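PDB 7A0M: TSC1 N-terminal domain from Chaetomium thermophilum, which probably binds phosphoinositides of the lysosomal membrane, so helping the TSC complex move to lysosomes and regulate mTORC1 signalling. Local coordinates for residues Asn231-Leu236 with Phe271-Arg276; Ile250-Leu255 with Pro324-Ile329; Asp262-Leu267 with Gly332-Asn337; Leu277-Arg282 with Ala362-Glu367. All blocks are in the same frame, centred on the assembly; numbering follows the deposited sequence.

From the N terminus, contact 1 opens at 231-236 on helix 228-238, contact 2 at 250-255 on helix 242-255 and contact 3 at 262-267 in the following loop. Contact 1 closes first, at 271-276 on helix 267-278, and contact 4 opens directly after it on the same helix. Contacts 2 and 3 close next, on helix 323-333 and at its junction with helix 335-343; contact 4 closes last, on helix 357-373. Contact 1 thus crosses contacts 2 and 3 and lies in series with contact 4, while contacts 2, 3 and 4 cross one another. Together they tie helices that are not neighbours in the chain into one all-helical C-terminal body.

Contact 1: residues Asn231-Leu236 with Phe271-Arg276; sequences NILQSL and FNIYAR
Ile273 reaches across to Leu233 and Leu236 and so joins helix 267-278 to helix 228-238, two nearly parallel helices in the C-terminal part of an all-helical, solenoid-like domain. The axes of the two short segments approach to 10.4 Å, and their N-to-C directions differ by 29°. Side chains bridge that gap, one of them to a backbone carbonyl.

The apolar part centres on one methyl group. Ile273 CD1 lies 3.7 Å from Leu236 CB and also 3.9 Å from Leu233 CD2, so a single atom touches two leucines that sit one helical turn apart. Lower on the same side chain, Ile273 CG2 stands 3.8 Å from Leu236 CB. Both leucines meet the isoleucine at about a right angle, their branches lying across its length. Leu252 of helix 242-255 packs on both leucines, and Tyr326 of helix 323-333 packs on Ile273, which buries the cluster.

The polar part belongs to Arg276. Its CG is anti to the backbone N (chi1 -176°) and the chain stays extended as far as NE, which carries the guanidinium over to the last turn of helix 228-238. There NH1 donates to Leu236 O at 2.5 Å, a short distance whose exact value deserves caution, with a bent N-H...O angle of 140°. The same group hydrogen-bonds Asp239 O through NH2, and a positive charge at this helix end is probably favourable. The oxygen lies close to the guanidinium plane, yet NH1 stands well above the plane of the carbonyl, and Arg276 CD follows at 3.5 Å from Leu236 O.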
# COMPACT_ATOMS: atom_id res chain seq x y z
N ASN B 231 -16.50 3.23 28.10
CA ASN B 231 -16.65 4.68 28.24
C ASN B 231 -15.65 5.44 27.39
O ASN B 231 -15.92 6.59 27.00
CB ASN B 231 -16.52 5.08 29.71
CG ASN B 231 -17.78 4.78 30.51
OD1 ASN B 231 -18.89 4.93 30.01
ND2 ASN B 231 -17.60 4.34 31.75
N ILE B 232 -14.50 4.84 27.09
CA ILE B 232 -13.60 5.42 26.09
C ILE B 232 -14.30 5.48 24.74
O ILE B 232 -14.29 6.52 24.07
CB ILE B 232 -12.29 4.60 26.01
CG1 ILE B 232 -11.54 4.65 27.34
CG2 ILE B 232 -11.42 5.12 24.88
CD1 ILE B 232 -10.43 3.63 27.45
N LEU B 233 -14.91 4.37 24.33
CA LEU B 233 -15.65 4.35 23.07
C LEU B 233 -16.85 5.29 23.13
O LEU B 233 -17.22 5.91 22.13
CB LEU B 233 -16.10 2.93 22.76
CG LEU B 233 -15.00 1.87 22.70
CD1 LEU B 233 -15.55 0.55 22.17
CD2 LEU B 233 -13.82 2.33 21.86
N GLN B 234 -17.48 5.40 24.30
CA GLN B 234 -18.64 6.28 24.44
C GLN B 234 -18.24 7.74 24.28
O GLN B 234 -18.98 8.53 23.67
CB GLN B 234 -19.31 6.04 25.79
CG GLN B 234 -20.65 6.73 25.97
CD GLN B 234 -21.56 5.98 26.92
OE1 GLN B 234 -22.69 6.40 27.17
NE2 GLN B 234 -21.08 4.84 27.42
N SER B 235 -17.09 8.13 24.82
CA SER B 235 -16.58 9.49 24.60
C SER B 235 -16.29 9.72 23.12
O SER B 235 -16.59 10.80 22.59
CB SER B 235 -15.33 9.72 25.44
OG SER B 235 -14.78 11.00 25.18
N LEU B 236 -15.71 8.73 22.45
CA LEU B 236 -15.40 8.86 21.03
C LEU B 236 -16.66 9.02 20.18
O LEU B 236 -16.61 9.61 19.10
CB LEU B 236 -14.58 7.66 20.56
CG LEU B 236 -13.13 7.60 21.05
CD1 LEU B 236 -12.60 6.18 20.97
CD2 LEU B 236 -12.26 8.55 20.25
N PHE B 271 -15.47 0.74 13.90
CA PHE B 271 -15.58 1.25 12.54
C PHE B 271 -16.44 2.51 12.48
O PHE B 271 -16.13 3.45 11.75
CB PHE B 271 -16.15 0.17 11.62
CG PHE B 271 -15.26 -1.03 11.46
CD1 PHE B 271 -13.90 -0.93 11.67
CD2 PHE B 271 -15.79 -2.26 11.10
CE1 PHE B 271 -13.07 -2.03 11.52
CE2 PHE B 271 -14.98 -3.36 10.95
CZ PHE B 271 -13.62 -3.25 11.16
N ASN B 272 -17.54 2.54 13.24
CA ASN B 272 -18.39 3.72 13.27
C ASN B 272 -17.67 4.92 13.88
O ASN B 272 -17.90 6.06 13.46
CB ASN B 272 -19.68 3.43 14.05
CG ASN B 272 -20.63 2.54 13.28
OD1 ASN B 272 -20.56 2.44 12.05
ND2 ASN B 272 -21.53 1.88 14.00
N ILE B 273 -16.80 4.69 14.87
CA ILE B 273 -16.01 5.77 15.44
C ILE B 273 -15.10 6.38 14.38
O ILE B 273 -14.96 7.61 14.28
CB ILE B 273 -15.21 5.28 16.66
CG1 ILE B 273 -16.16 4.98 17.83
CG2 ILE B 273 -14.16 6.30 17.07
CD1 ILE B 273 -15.47 4.36 19.02
N TYR B 274 -14.46 5.54 13.56
CA TYR B 274 -13.62 6.04 12.48
C TYR B 274 -14.42 6.90 11.52
O TYR B 274 -13.95 7.97 11.09
CB TYR B 274 -12.95 4.88 11.74
CG TYR B 274 -12.39 5.27 10.40
CD1 TYR B 274 -11.15 5.89 10.29
CD2 TYR B 274 -13.09 5.02 9.23
CE1 TYR B 274 -10.63 6.26 9.07
CE2 TYR B 274 -12.58 5.37 7.99
CZ TYR B 274 -11.35 5.99 7.92
OH TYR B 274 -10.84 6.35 6.69
N ALA B 275 -15.62 6.46 11.15
CA ALA B 275 -16.44 7.22 10.21
C ALA B 275 -16.86 8.56 10.79
O ALA B 275 -16.91 9.57 10.08
CB ALA B 275 -17.66 6.40 9.79
N ARG B 276 -17.17 8.59 12.09
CA ARG B 276 -17.55 9.85 12.73
C ARG B 276 -16.39 10.84 12.73
O ARG B 276 -16.55 12.01 12.38
CB ARG B 276 -18.03 9.61 14.16
CG ARG B 276 -18.52 10.88 14.83
CD ARG B 276 -18.41 10.82 16.34
NE ARG B 276 -19.01 12.00 16.97
CZ ARG B 276 -18.72 12.43 18.19
NH1 ARG B 276 -17.82 11.80 18.92
NH2 ARG B 276 -19.31 13.51 18.67

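Contact 2: residues Ile250-Leu255 with Pro324-Ile329; sequences IALVML and PEYFTI
Tyr326 meets Leu252 and Val253 with its ring, packing helix 323-333 on helix 242-255, two roughly parallel helices of the all-helical domain. The segment axes come within 10.0 Å of each other at 26° between their N-to-C directions, and the CA atoms of Val253 and Tyr326 are 6.2 Å apart.

Between the two segments the contact is apolar. Leu252 CD2 meets the ring 3.6 Å from Tyr326 CE1 and remains near CZ and OH, so it follows the outer half of the phenol. Val253 works closer to the backbone: its CG2 is 4.1 Å from Tyr326 CD1 and equally far from Tyr326 CA. The same methyl extends to Ile329 CG2 at 4.3 Å, one turn further along the helix. Both aliphatic groups approach the ring at a slant. With chi1 at -172° the phenol turns away from its own backbone N and swings toward helix 242-255.

The polar bond of Tyr326 lies outside the two segments, its OH pairing with Leu270 O of helix 267-278. Replacing Tyr326 by alanine would probably open a gap beside Leu252 CD2 and leave Leu270 O without its phenolic partner. On the same helix, Phe327 packs on Tyr383 of a second subunit.

Apolar packing and burial therefore probably supply the attraction between these segments, while the hydroxyl bond to a third helix probably helps hold the ring's orientation.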
# COMPACT_ATOMS: atom_id res chain seq x y z
N ILE B 250 -6.16 8.56 21.39
CA ILE B 250 -4.79 8.17 21.71
C ILE B 250 -4.79 7.02 22.70
O ILE B 250 -4.02 6.06 22.56
CB ILE B 250 -4.00 9.38 22.25
CG1 ILE B 250 -3.79 10.41 21.14
CG2 ILE B 250 -2.66 8.94 22.82
CD1 ILE B 250 -3.09 11.67 21.60
N ALA B 251 -5.65 7.09 23.72
CA ALA B 251 -5.76 5.99 24.68
C ALA B 251 -6.21 4.71 24.00
O ALA B 251 -5.67 3.63 24.27
CB ALA B 251 -6.71 6.37 25.81
N LEU B 252 -7.19 4.80 23.10
CA LEU B 252 -7.67 3.61 22.40
C LEU B 252 -6.58 3.00 21.53
O LEU B 252 -6.41 1.78 21.51
CB LEU B 252 -8.90 3.96 21.56
CG LEU B 252 -9.51 2.80 20.77
CD1 LEU B 252 -10.01 1.71 21.71
CD2 LEU B 252 -10.64 3.29 19.86
N VAL B 253 -5.84 3.84 20.80
CA VAL B 253 -4.78 3.33 19.93
C VAL B 253 -3.70 2.63 20.74
O VAL B 253 -3.12 1.62 20.30
CB VAL B 253 -4.20 4.48 19.08
CG1 VAL B 253 -2.95 4.03 18.34
CG2 VAL B 253 -5.24 4.98 18.09
N MSE B 254 -3.41 3.12 21.94
CA MSE B 254 -2.40 2.51 22.79
C MSE B 254 -2.88 1.19 23.40
O MSE B 254 -2.08 0.32 23.73
CB MSE B 254 -1.98 3.47 23.91
CG MSE B 254 -1.30 4.75 23.43
SE MSE B 254 -0.88 5.98 24.89
CE MSE B 254 0.56 4.98 25.74
N LEU B 255 -4.20 1.06 23.55
CA LEU B 255 -4.74 -0.08 24.28
C LEU B 255 -4.94 -1.30 23.38
O LEU B 255 -4.72 -2.44 23.82
CB LEU B 255 -6.07 0.31 24.93
CG LEU B 255 -6.01 1.16 26.20
CD1 LEU B 255 -7.37 1.77 26.47
CD2 LEU B 255 -5.56 0.32 27.38
N PRO B 324 -5.17 9.50 11.62
CA PRO B 324 -4.36 8.61 10.77
C PRO B 324 -3.82 7.39 11.50
O PRO B 324 -3.80 6.29 10.94
CB PRO B 324 -3.23 9.52 10.28
CG PRO B 324 -3.79 10.89 10.35
CD PRO B 324 -4.69 10.89 11.55
N GLU B 325 -3.36 7.56 12.74
CA GLU B 325 -2.89 6.42 13.51
C GLU B 325 -4.01 5.44 13.82
O GLU B 325 -3.77 4.24 13.96
CB GLU B 325 -2.22 6.90 14.81
CG GLU B 325 -0.95 7.72 14.60
CD GLU B 325 -1.22 9.17 14.22
OE1 GLU B 325 -2.40 9.51 13.96
OE2 GLU B 325 -0.27 9.97 14.20
N TYR B 326 -5.25 5.94 13.94
CA TYR B 326 -6.38 5.05 14.17
C TYR B 326 -6.67 4.19 12.95
O TYR B 326 -6.99 3.01 13.08
CB TYR B 326 -7.61 5.87 14.57
CG TYR B 326 -8.79 5.04 15.02
CD1 TYR B 326 -8.62 3.99 15.92
CD2 TYR B 326 -10.07 5.31 14.56
CE1 TYR B 326 -9.70 3.23 16.34
CE2 TYR B 326 -11.15 4.56 14.98
CZ TYR B 326 -10.96 3.52 15.86
OH TYR B 326 -12.04 2.77 16.28
N PHE B 327 -6.58 4.78 11.75
CA PHE B 327 -6.69 3.99 10.53
C PHE B 327 -5.63 2.90 10.49
O PHE B 327 -5.93 1.75 10.12
CB PHE B 327 -6.57 4.91 9.31
CG PHE B 327 -6.77 4.20 7.99
CD1 PHE B 327 -5.74 3.49 7.39
CD2 PHE B 327 -7.99 4.27 7.33
CE1 PHE B 327 -5.92 2.85 6.18
CE2 PHE B 327 -8.18 3.63 6.12
CZ PHE B 327 -7.14 2.92 5.54
N THR B 328 -4.40 3.24 10.86
CA THR B 328 -3.31 2.27 10.80
C THR B 328 -3.56 1.08 11.72
O THR B 328 -3.34 -0.07 11.34
CB THR B 328 -1.99 2.96 11.16
OG1 THR B 328 -1.63 3.87 10.12
CG2 THR B 328 -0.87 1.93 11.33
N ILE B 329 -4.03 1.34 12.95
CA ILE B 329 -4.21 0.25 13.90
C ILE B 329 -5.42 -0.60 13.52
O ILE B 329 -5.41 -1.82 13.72
CB ILE B 329 -4.31 0.79 15.34
CG1 ILE B 329 -4.10 -0.33 16.35
CG2 ILE B 329 -5.63 1.50 15.58
CD1 ILE B 329 -2.75 -1.00 16.24

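Contact 3: residues Asp262-Leu267 with Gly332-Asn337; sequences DIVPYL and GLYPIN
Ile263 and Leu333 face each other with CA atoms 9.7 Å apart, the short 3-10 turn 264-266 following the first and the break between helices 323-333 and 335-343 following the second. At that break Tyr334 leaves helical backbone angles and takes the N-cap position of the next helix, and from this corner its side chain crosses to the loop.

The ring is gripped at several places. Leu267 CD1 stands over one face, 4.1 Å from the centroid of the Tyr334 ring and 18° off its normal, which makes a CH-pi contact displaced from the ring centre. Ile263 comes in obliquely, with CG1 3.7 Å from Tyr334 CE1. Its CG1 sits between the backbone N and the carbonyl carbon (chi1 68°), a position disfavoured within helices but tolerated here in the loop, and CD1 continues to Leu333 CD1 at 4.2 Å. Val264 takes the outer end of the phenol: its CG2 lies 3.7 Å from Tyr334 CZ and only 3.2 Å from Tyr334 OH, a tight approach at about a right angle.

Outside the two segments, Tyr334 OH is hydrogen-bonded to Pro260 O, just ahead of the loop segment, and Arg396 makes a cation-pi contact with the ring. Trp397 packs on both Leu333 and Tyr334.

The chemistry is that of a phenol held by aliphatic side chains along its length and tied at its oxygen to the backbone of the same loop. Both its apolar body and its polar end thus anchor the helix junction to the loop and the start of helix 267-278, and the arginine charge would probably polarise the ring.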
# COMPACT_ATOMS: atom_id res chain seq x y z
N ASP B 262 -9.61 -9.80 21.16
CA ASP B 262 -10.83 -9.70 21.95
C ASP B 262 -11.74 -8.57 21.52
O ASP B 262 -12.80 -8.38 22.13
CB ASP B 262 -10.47 -9.54 23.43
CG ASP B 262 -9.56 -10.64 23.94
OD1 ASP B 262 -9.88 -11.83 23.73
OD2 ASP B 262 -8.52 -10.32 24.55
N ILE B 263 -11.38 -7.80 20.49
CA ILE B 263 -12.14 -6.63 20.09
C ILE B 263 -13.11 -6.94 18.95
O ILE B 263 -13.74 -6.02 18.42
CB ILE B 263 -11.21 -5.47 19.70
CG1 ILE B 263 -10.45 -5.80 18.42
CG2 ILE B 263 -10.24 -5.16 20.83
CD1 ILE B 263 -9.56 -4.68 17.93
N VAL B 264 -13.24 -8.21 18.56
CA VAL B 264 -14.18 -8.57 17.49
C VAL B 264 -15.60 -8.09 17.77
O VAL B 264 -16.21 -7.50 16.87
CB VAL B 264 -14.10 -10.08 17.21
CG1 VAL B 264 -15.22 -10.50 16.26
CG2 VAL B 264 -12.75 -10.44 16.62
N PRO B 265 -16.18 -8.29 18.96
CA PRO B 265 -17.53 -7.76 19.20
C PRO B 265 -17.61 -6.24 19.13
O PRO B 265 -18.71 -5.70 18.97
CB PRO B 265 -17.87 -8.26 20.61
CG PRO B 265 -16.98 -9.44 20.82
CD PRO B 265 -15.71 -9.10 20.10
N TYR B 266 -16.48 -5.54 19.24
CA TYR B 266 -16.47 -4.08 19.21
C TYR B 266 -16.21 -3.50 17.83
O TYR B 266 -16.29 -2.28 17.67
CB TYR B 266 -15.40 -3.56 20.19
CG TYR B 266 -15.67 -3.92 21.63
CD1 TYR B 266 -16.49 -3.13 22.43
CD2 TYR B 266 -15.09 -5.04 22.20
CE1 TYR B 266 -16.74 -3.46 23.75
CE2 TYR B 266 -15.33 -5.38 23.52
CZ TYR B 266 -16.15 -4.58 24.29
OH TYR B 266 -16.39 -4.91 25.61
N LEU B 267 -15.90 -4.34 16.84
CA LEU B 267 -15.55 -3.84 15.51
C LEU B 267 -16.60 -2.93 14.89
O LEU B 267 -16.23 -1.87 14.36
CB LEU B 267 -15.22 -5.02 14.59
CG LEU B 267 -13.88 -5.70 14.85
CD1 LEU B 267 -13.63 -6.81 13.84
CD2 LEU B 267 -12.75 -4.69 14.83
N GLY B 332 -4.25 -2.53 10.49
CA GLY B 332 -3.24 -3.50 10.87
C GLY B 332 -3.81 -4.73 11.54
O GLY B 332 -3.26 -5.83 11.38
N LEU B 333 -4.90 -4.57 12.29
CA LEU B 333 -5.46 -5.67 13.06
C LEU B 333 -6.53 -6.44 12.29
O LEU B 333 -6.52 -7.68 12.28
CB LEU B 333 -6.04 -5.14 14.38
CG LEU B 333 -5.01 -4.55 15.34
CD1 LEU B 333 -5.65 -4.12 16.65
CD2 LEU B 333 -3.88 -5.54 15.59
N TYR B 334 -7.47 -5.74 11.66
CA TYR B 334 -8.56 -6.37 10.92
C TYR B 334 -8.74 -5.67 9.58
O TYR B 334 -9.72 -4.96 9.35
CB TYR B 334 -9.86 -6.34 11.74
CG TYR B 334 -9.81 -7.19 12.98
CD1 TYR B 334 -9.35 -6.67 14.19
CD2 TYR B 334 -10.21 -8.52 12.95
CE1 TYR B 334 -9.29 -7.45 15.32
CE2 TYR B 334 -10.16 -9.31 14.08
CZ TYR B 334 -9.70 -8.77 15.27
OH TYR B 334 -9.65 -9.55 16.40
N PRO B 335 -7.78 -5.85 8.66
CA PRO B 335 -7.87 -5.15 7.37
C PRO B 335 -9.06 -5.57 6.52
O PRO B 335 -9.74 -4.72 5.95
CB PRO B 335 -6.55 -5.51 6.69
CG PRO B 335 -6.15 -6.81 7.31
CD PRO B 335 -6.59 -6.71 8.74
N ILE B 336 -9.33 -6.88 6.42
CA ILE B 336 -10.39 -7.36 5.54
C ILE B 336 -11.75 -6.86 6.03
O ILE B 336 -12.60 -6.45 5.23
CB ILE B 336 -10.35 -8.89 5.44
CG1 ILE B 336 -8.98 -9.34 4.94
CG2 ILE B 336 -11.44 -9.39 4.51
CD1 ILE B 336 -8.81 -10.84 4.90
N ASN B 337 -11.98 -6.89 7.34
CA ASN B 337 -13.22 -6.35 7.88
C ASN B 337 -13.27 -4.83 7.77
O ASN B 337 -14.35 -4.26 7.58
CB ASN B 337 -13.40 -6.78 9.34
CG ASN B 337 -13.84 -8.22 9.46
OD1 ASN B 337 -15.03 -8.51 9.57
ND2 ASN B 337 -12.88 -9.14 9.45

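Contact 4: residues Leu277-Arg282 with Ala362-Glu367; sequences LLFWDR and AAEIRE
Phe279 points its outer edge at Glu364 while Ile365 approaches the ring at a slant, and the turn after helix 267-278 docks in this way on helix 357-373. Phe279 CZ is 3.4 Å from Glu364 CB, which lies near the ring plane. The glutamate chain runs at about a right angle to the phenylalanine and, extended beyond CG, brings OE1 to 3.4 Å from Phe279 CE2. The carboxylate and ring planes are 32° apart, and because the glutamate comes in at the ring edge the two flat groups do not stack; the slightly positive C-H rim probably suits the oxygen.

Ile365 bends its terminal methyl toward the turn, chi2 being -81°, and CD1 thereby reaches 3.5 Å from Phe279 CE1. That methyl also serves Leu278, whose CD2 is 4.0 Å from Ile365 CD1. Leu278 CD2 continues over the helix backbone, 3.7 Å from Ile365 O. Arg282, exposed and poorly ordered, keeps its NH2 4.4 Å from Glu364 OE1, too far and too much out of plane for a salt bridge.

Were Phe279 a mere alanine, Ile365 CD1 would probably be less tightly held and Arg368 would lose its cation-pi partner. Arg368, further along helix 357-373, reinforces the joint: besides that cation-pi contact with Phe279 it makes a salt bridge with Asp281 and a hydrogen bond to Leu278 O.

The arrangement is that of a helix C-terminus breaking into a type I turn, here Phe279 to Arg282, and docking Leu278 of its last turn and Phe279 just beyond it on the flank of a later helix of the all-helical domain.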
# COMPACT_ATOMS: atom_id res chain seq x y z
N LEU B 277 -15.20 10.37 13.12
CA LEU B 277 -14.04 11.25 13.17
C LEU B 277 -13.58 11.65 11.77
O LEU B 277 -12.98 12.71 11.60
CB LEU B 277 -12.90 10.57 13.93
CG LEU B 277 -13.26 10.05 15.32
CD1 LEU B 277 -12.02 9.59 16.08
CD2 LEU B 277 -14.03 11.10 16.12
N LEU B 278 -13.85 10.80 10.77
CA LEU B 278 -13.50 11.15 9.39
C LEU B 278 -14.27 12.38 8.91
O LEU B 278 -13.76 13.12 8.07
CB LEU B 278 -13.77 9.95 8.48
CG LEU B 278 -13.19 10.01 7.07
CD1 LEU B 278 -11.67 10.07 7.12
CD2 LEU B 278 -13.65 8.80 6.25
N PHE B 279 -15.47 12.61 9.44
CA PHE B 279 -16.29 13.76 9.09
C PHE B 279 -16.38 14.75 10.25
O PHE B 279 -17.43 15.34 10.50
CB PHE B 279 -17.69 13.34 8.66
CG PHE B 279 -17.76 12.76 7.28
CD1 PHE B 279 -17.12 11.57 6.97
CD2 PHE B 279 -18.47 13.42 6.29
CE1 PHE B 279 -17.19 11.05 5.70
CE2 PHE B 279 -18.54 12.90 5.01
CZ PHE B 279 -17.90 11.71 4.72
N TRP B 280 -15.28 14.93 10.97
CA TRP B 280 -15.29 15.80 12.14
C TRP B 280 -15.60 17.25 11.78
O TRP B 280 -16.14 17.99 12.61
CB TRP B 280 -13.95 15.71 12.87
CG TRP B 280 -13.97 16.37 14.21
CD1 TRP B 280 -13.36 17.54 14.56
CD2 TRP B 280 -14.63 15.90 15.39
NE1 TRP B 280 -13.60 17.83 15.88
CE2 TRP B 280 -14.38 16.84 16.41
CE3 TRP B 280 -15.41 14.78 15.68
CZ2 TRP B 280 -14.88 16.69 17.70
CZ3 TRP B 280 -15.91 14.63 16.97
CH2 TRP B 280 -15.64 15.58 17.96
N ASP B 281 -15.28 17.67 10.56
CA ASP B 281 -15.53 19.05 10.15
C ASP B 281 -16.97 19.30 9.74
O ASP B 281 -17.33 20.45 9.46
CB ASP B 281 -14.59 19.44 9.01
CG ASP B 281 -14.62 18.45 7.85
OD1 ASP B 281 -15.52 17.58 7.82
OD2 ASP B 281 -13.75 18.56 6.96
N ARG B 282 -17.81 18.26 9.68
CA ARG B 282 -19.21 18.44 9.29
C ARG B 282 -20.11 18.48 10.52
O ARG B 282 -19.85 19.20 11.48
CB ARG B 282 -19.65 17.32 8.35
CG ARG B 282 -21.07 17.47 7.83
CD ARG B 282 -21.47 16.31 6.94
NE ARG B 282 -20.64 16.21 5.74
CZ ARG B 282 -20.86 16.87 4.61
NH1 ARG B 282 -21.91 17.68 4.52
NH2 ARG B 282 -20.05 16.72 3.58
N ALA B 362 -21.57 6.43 1.59
CA ALA B 362 -20.54 5.43 1.28
C ALA B 362 -19.46 6.01 0.38
O ALA B 362 -18.27 5.82 0.62
CB ALA B 362 -21.19 4.21 0.64
N ALA B 363 -19.87 6.71 -0.68
CA ALA B 363 -18.90 7.34 -1.58
C ALA B 363 -18.05 8.38 -0.85
O ALA B 363 -16.85 8.50 -1.11
CB ALA B 363 -19.61 7.97 -2.77
N GLU B 364 -18.67 9.13 0.07
CA GLU B 364 -17.92 10.15 0.80
C GLU B 364 -16.92 9.53 1.76
O GLU B 364 -15.81 10.04 1.92
CB GLU B 364 -18.90 11.07 1.54
CG GLU B 364 -19.67 12.01 0.64
CD GLU B 364 -20.77 12.76 1.38
OE1 GLU B 364 -20.92 12.52 2.60
OE2 GLU B 364 -21.46 13.58 0.75
N ILE B 365 -17.30 8.43 2.42
CA ILE B 365 -16.36 7.73 3.29
C ILE B 365 -15.18 7.20 2.49
O ILE B 365 -14.02 7.29 2.91
CB ILE B 365 -17.07 6.60 4.06
CG1 ILE B 365 -18.11 7.18 5.03
CG2 ILE B 365 -16.06 5.74 4.82
CD1 ILE B 365 -17.52 7.67 6.34
N ARG B 366 -15.46 6.63 1.31
CA ARG B 366 -14.39 6.13 0.45
C ARG B 366 -13.47 7.25 -0.01
O ARG B 366 -12.24 7.13 0.06
CB ARG B 366 -14.99 5.41 -0.76
CG ARG B 366 -15.56 4.05 -0.47
CD ARG B 366 -15.88 3.33 -1.76
NE ARG B 366 -17.16 3.71 -2.33
CZ ARG B 366 -18.28 3.02 -2.17
NH1 ARG B 366 -18.27 1.89 -1.46
NH2 ARG B 366 -19.41 3.44 -2.72
N GLU B 367 -14.06 8.35 -0.49
CA GLU B 367 -13.25 9.44 -1.03
C GLU B 367 -12.34 10.04 0.03
O GLU B 367 -11.21 10.44 -0.27
CB GLU B 367 -14.16 10.50 -1.64
CG GLU B 367 -13.46 11.46 -2.60
CD GLU B 367 -12.87 10.74 -3.81
OE1 GLU B 367 -11.76 10.20 -3.70
OE2 GLU B 367 -13.54 10.73 -4.87